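Side-chain contact in ectonucleotide pyrophosphatase/phosphodiesterase family member 5 (Mus musculus, PDB 5VEO), which probably hydrolyses phosphodiester or pyrophosphate bonds in nucleotide-related substrates with the help of bound zinc: residues M207-A211 with K212-N216. The protein carries 1 engineered substitution. Sequence-based numbering, arbitrary orientation.
Sequences MLKRA and KLWNN
Leu213 and Lys212 turn back onto the last turn of helix 190-210 in a Schellman motif: Leu213 N donates to Leu208 O at 2.9 Å, and Lys212 N to Lys209 O at 3.0 Å. Lys212, with positive phi (60°), is the C-prime residue; a non-glycine can adopt this left-handed conformation, and a long polar chain suits the exposed bend. Trp214 N adds a weak bond to Leu208 O, so two donors share that carbonyl. Beyond the turn, a trans chi1 (174°) swings the indole of Trp214 out beside Lys209, whose chain is extended beyond CG, and both side chains point the same way. Lys209 CG meets Trp214 CB at 3.5 Å, and Lys209 CE lies over the five-membered ring, 3.7 Å from its centroid and 12° off the normal, a CH-pi contact. Lys209 NZ stands over the same face, 4.9 Å from that centroid, in a cation-pi interaction, and is also hydrogen-bonded to Tyr39. A branched side chain suits position 208 because its two methyls serve two neighbours: Leu208 CD1 approaches Trp214 CE3 at the ring's edge, 4.0 Å away, while CD2 packs against Leu213 CB. Ala211 CB is small enough to let Leu213 CD1 come within 3.9 Å. Ile157 and Phe160 of helix 149-160 and Leu219 continue this apolar layer; His341 stacks with the indole. Replacing the indole by an alanine side chain is likely to leave Lys209 CE without a ring beneath it and Leu208 CD1 without its partner at the rim. The turn links helix 190-210 to strand 218-222 of the mixed sheet in this alkaline phosphatase-clan domain. Its chemistry is divided: backbone bonds end the helix, leucines face the interior, and the indole face takes Lys209 CE, probably adding modestly to the amine's hold by Tyr39.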
ATOM      1  N   MET A 207      16.077 -15.272 -11.751  1.00 17.77           N
ATOM      2  CA  MET A 207      17.133 -14.280 -11.924  1.00 17.66           C
ATOM      3  C   MET A 207      17.963 -14.093 -10.659  1.00 17.88           C
ATOM      4  O   MET A 207      19.174 -13.851 -10.749  1.00 19.73           O
ATOM      5  CB  MET A 207      16.530 -12.950 -12.369  1.00 20.12           C
ATOM      6  CG  MET A 207      15.930 -13.030 -13.737  1.00 22.18           C
ATOM      7  SD  MET A 207      17.231 -13.355 -14.941  1.00 35.22           S
ATOM      8  CE  MET A 207      16.339 -14.195 -16.221  1.00 39.80           C
ATOM      9  N   LEU A 208      17.345 -14.192  -9.483  1.00 16.14           N
ATOM     10  CA  LEU A 208      18.106 -14.159  -8.243  1.00 16.72           C
ATOM     11  C   LEU A 208      19.059 -15.341  -8.172  1.00 20.72           C
ATOM     12  O   LEU A 208      20.204 -15.202  -7.734  1.00 21.57           O
ATOM     13  CB  LEU A 208      17.172 -14.170  -7.034  1.00 16.30           C
ATOM     14  CG  LEU A 208      16.391 -12.869  -6.803  1.00 13.93           C
ATOM     15  CD1 LEU A 208      15.251 -13.103  -5.803  1.00 16.45           C
ATOM     16  CD2 LEU A 208      17.255 -11.711  -6.323  1.00 18.21           C
ATOM     17  N   LYS A 209      18.609 -16.516  -8.612  1.00 18.11           N
ATOM     18  CA  LYS A 209      19.488 -17.680  -8.585  1.00 17.98           C
ATOM     19  C   LYS A 209      20.630 -17.520  -9.578  1.00 21.45           C
ATOM     20  O   LYS A 209      21.790 -17.820  -9.258  1.00 25.24           O
ATOM     21  CB  LYS A 209      18.691 -18.945  -8.878  1.00 19.84           C
ATOM     22  CG  LYS A 209      17.804 -19.359  -7.714  1.00 21.17           C
ATOM     23  CD  LYS A 209      17.043 -20.623  -8.047  1.00 22.33           C
ATOM     24  CE  LYS A 209      16.241 -21.140  -6.864  1.00 25.21           C
ATOM     25  NZ  LYS A 209      15.416 -22.296  -7.285  1.00 31.64           N
ATOM     26  N   ARG A 210      20.327 -17.064 -10.791  1.00 20.60           N
ATOM     27  CA  ARG A 210      21.360 -16.889 -11.814  1.00 23.45           C
ATOM     28  C   ARG A 210      22.435 -15.903 -11.362  1.00 24.74           C
ATOM     29  O   ARG A 210      23.615 -16.068 -11.703  1.00 25.69           O
ATOM     30  CB  ARG A 210      20.695 -16.444 -13.129  1.00 25.67           C
ATOM     31  CG  ARG A 210      21.645 -16.065 -14.265  1.00 35.74           C
ATOM     32  CD  ARG A 210      20.867 -15.671 -15.533  1.00 42.45           C
ATOM     33  NE  ARG A 210      20.940 -14.230 -15.794  1.00 51.90           N
ATOM     34  CZ  ARG A 210      20.504 -13.635 -16.904  1.00 55.38           C
ATOM     35  NH1 ARG A 210      19.955 -14.346 -17.883  1.00 57.87           N
ATOM     36  NH2 ARG A 210      20.628 -12.321 -17.044  1.00 56.99           N
ATOM     37  N   ALA A 211      22.055 -14.886 -10.591  1.00 23.52           N
ATOM     38  CA  ALA A 211      22.985 -13.885 -10.082  1.00 22.55           C
ATOM     39  C   ALA A 211      23.637 -14.276  -8.755  1.00 23.87           C
ATOM     40  O   ALA A 211      24.354 -13.459  -8.170  1.00 25.27           O
ATOM     41  CB  ALA A 211      22.273 -12.536  -9.912  1.00 23.43           C
ATOM     42  N   LYS A 212      23.421 -15.501  -8.275  1.00 24.33           N
ATOM     43  CA  LYS A 212      24.015 -15.971  -7.022  1.00 21.71           C
ATOM     44  C   LYS A 212      23.592 -15.101  -5.845  1.00 25.22           C
ATOM     45  O   LYS A 212      24.357 -14.853  -4.920  1.00 27.05           O
ATOM     46  CB  LYS A 212      25.547 -16.035  -7.139  1.00 27.56           C
ATOM     47  CG  LYS A 212      25.965 -16.898  -8.283  1.00 32.24           C
ATOM     48  CD  LYS A 212      27.489 -17.067  -8.352  1.00 40.27           C
ATOM     49  CE  LYS A 212      27.943 -17.291  -9.790  1.00 48.69           C
ATOM     50  NZ  LYS A 212      29.336 -17.857  -9.900  1.00 53.12           N
ATOM     51  N   LEU A 213      22.336 -14.642  -5.875  1.00 23.07           N
ATOM     52  CA  LEU A 213      21.757 -13.860  -4.800  1.00 20.21           C
ATOM     53  C   LEU A 213      20.675 -14.601  -4.030  1.00 20.80           C
ATOM     54  O   LEU A 213      20.324 -14.170  -2.928  1.00 25.40           O
ATOM     55  CB  LEU A 213      21.112 -12.576  -5.345  1.00 19.70           C
ATOM     56  CG  LEU A 213      22.039 -11.556  -6.024  1.00 20.15           C
ATOM     57  CD1 LEU A 213      21.194 -10.526  -6.740  1.00 21.29           C
ATOM     58  CD2 LEU A 213      22.867 -10.899  -4.971  1.00 22.85           C
ATOM     59  N   TRP A 214      20.157 -15.703  -4.571  1.00 20.53           N
ATOM     60  CA  TRP A 214      18.985 -16.354  -3.988  1.00 20.28           C
ATOM     61  C   TRP A 214      19.207 -16.732  -2.527  1.00 21.21           C
ATOM     62  O   TRP A 214      18.309 -16.578  -1.696  1.00 23.41           O
ATOM     63  CB  TRP A 214      18.628 -17.586  -4.818  1.00 21.27           C
ATOM     64  CG  TRP A 214      17.534 -18.416  -4.245  1.00 21.29           C
ATOM     65  CD1 TRP A 214      17.640 -19.686  -3.750  1.00 24.49           C
ATOM     66  CD2 TRP A 214      16.153 -18.042  -4.109  1.00 21.17           C
ATOM     67  NE1 TRP A 214      16.406 -20.129  -3.312  1.00 27.12           N
ATOM     68  CE2 TRP A 214      15.480 -19.137  -3.525  1.00 23.88           C
ATOM     69  CE3 TRP A 214      15.426 -16.886  -4.419  1.00 20.09           C
ATOM     70  CZ2 TRP A 214      14.106 -19.108  -3.241  1.00 26.25           C
ATOM     71  CZ3 TRP A 214      14.060 -16.858  -4.139  1.00 22.39           C
ATOM     72  CH2 TRP A 214      13.419 -17.961  -3.554  1.00 25.74           C
ATOM     73  N   ASN A 215      20.372 -17.259  -2.180  1.00 24.61           N
ATOM     74  CA  ASN A 215      20.560 -17.636  -0.791  1.00 22.81           C
ATOM     75  C   ASN A 215      21.308 -16.601   0.045  1.00 26.12           C
ATOM     76  O   ASN A 215      21.705 -16.912   1.168  1.00 29.57           O
ATOM     77  CB  ASN A 215      21.234 -19.018  -0.733  1.00 33.55           C
ATOM     78  CG  ASN A 215      20.226 -20.123  -0.991  1.00 39.75           C
ATOM     79  OD1 ASN A 215      19.170 -20.185  -0.321  1.00 40.89           O
ATOM     80  ND2 ASN A 215      20.481 -20.946  -2.001  1.00 38.96           N
ATOM     81  N   ASN A 216      21.472 -15.359  -0.428  1.00 26.79           N
ATOM     82  CA  ASN A 216      22.002 -14.314   0.443  1.00 25.65           C
ATOM     83  C   ASN A 216      21.214 -13.016   0.401  1.00 25.44           C
ATOM     84  O   ASN A 216      21.693 -12.003   0.934  1.00 36.66           O
ATOM     85  CB  ASN A 216      23.474 -13.995   0.138  1.00 33.63           C
ATOM     86  CG  ASN A 216      23.763 -13.906  -1.321  1.00 40.49           C
ATOM     87  OD1 ASN A 216      23.809 -12.820  -1.897  1.00 46.31           O
ATOM     88  ND2 ASN A 216      23.962 -15.056  -1.940  1.00 44.62           N
TER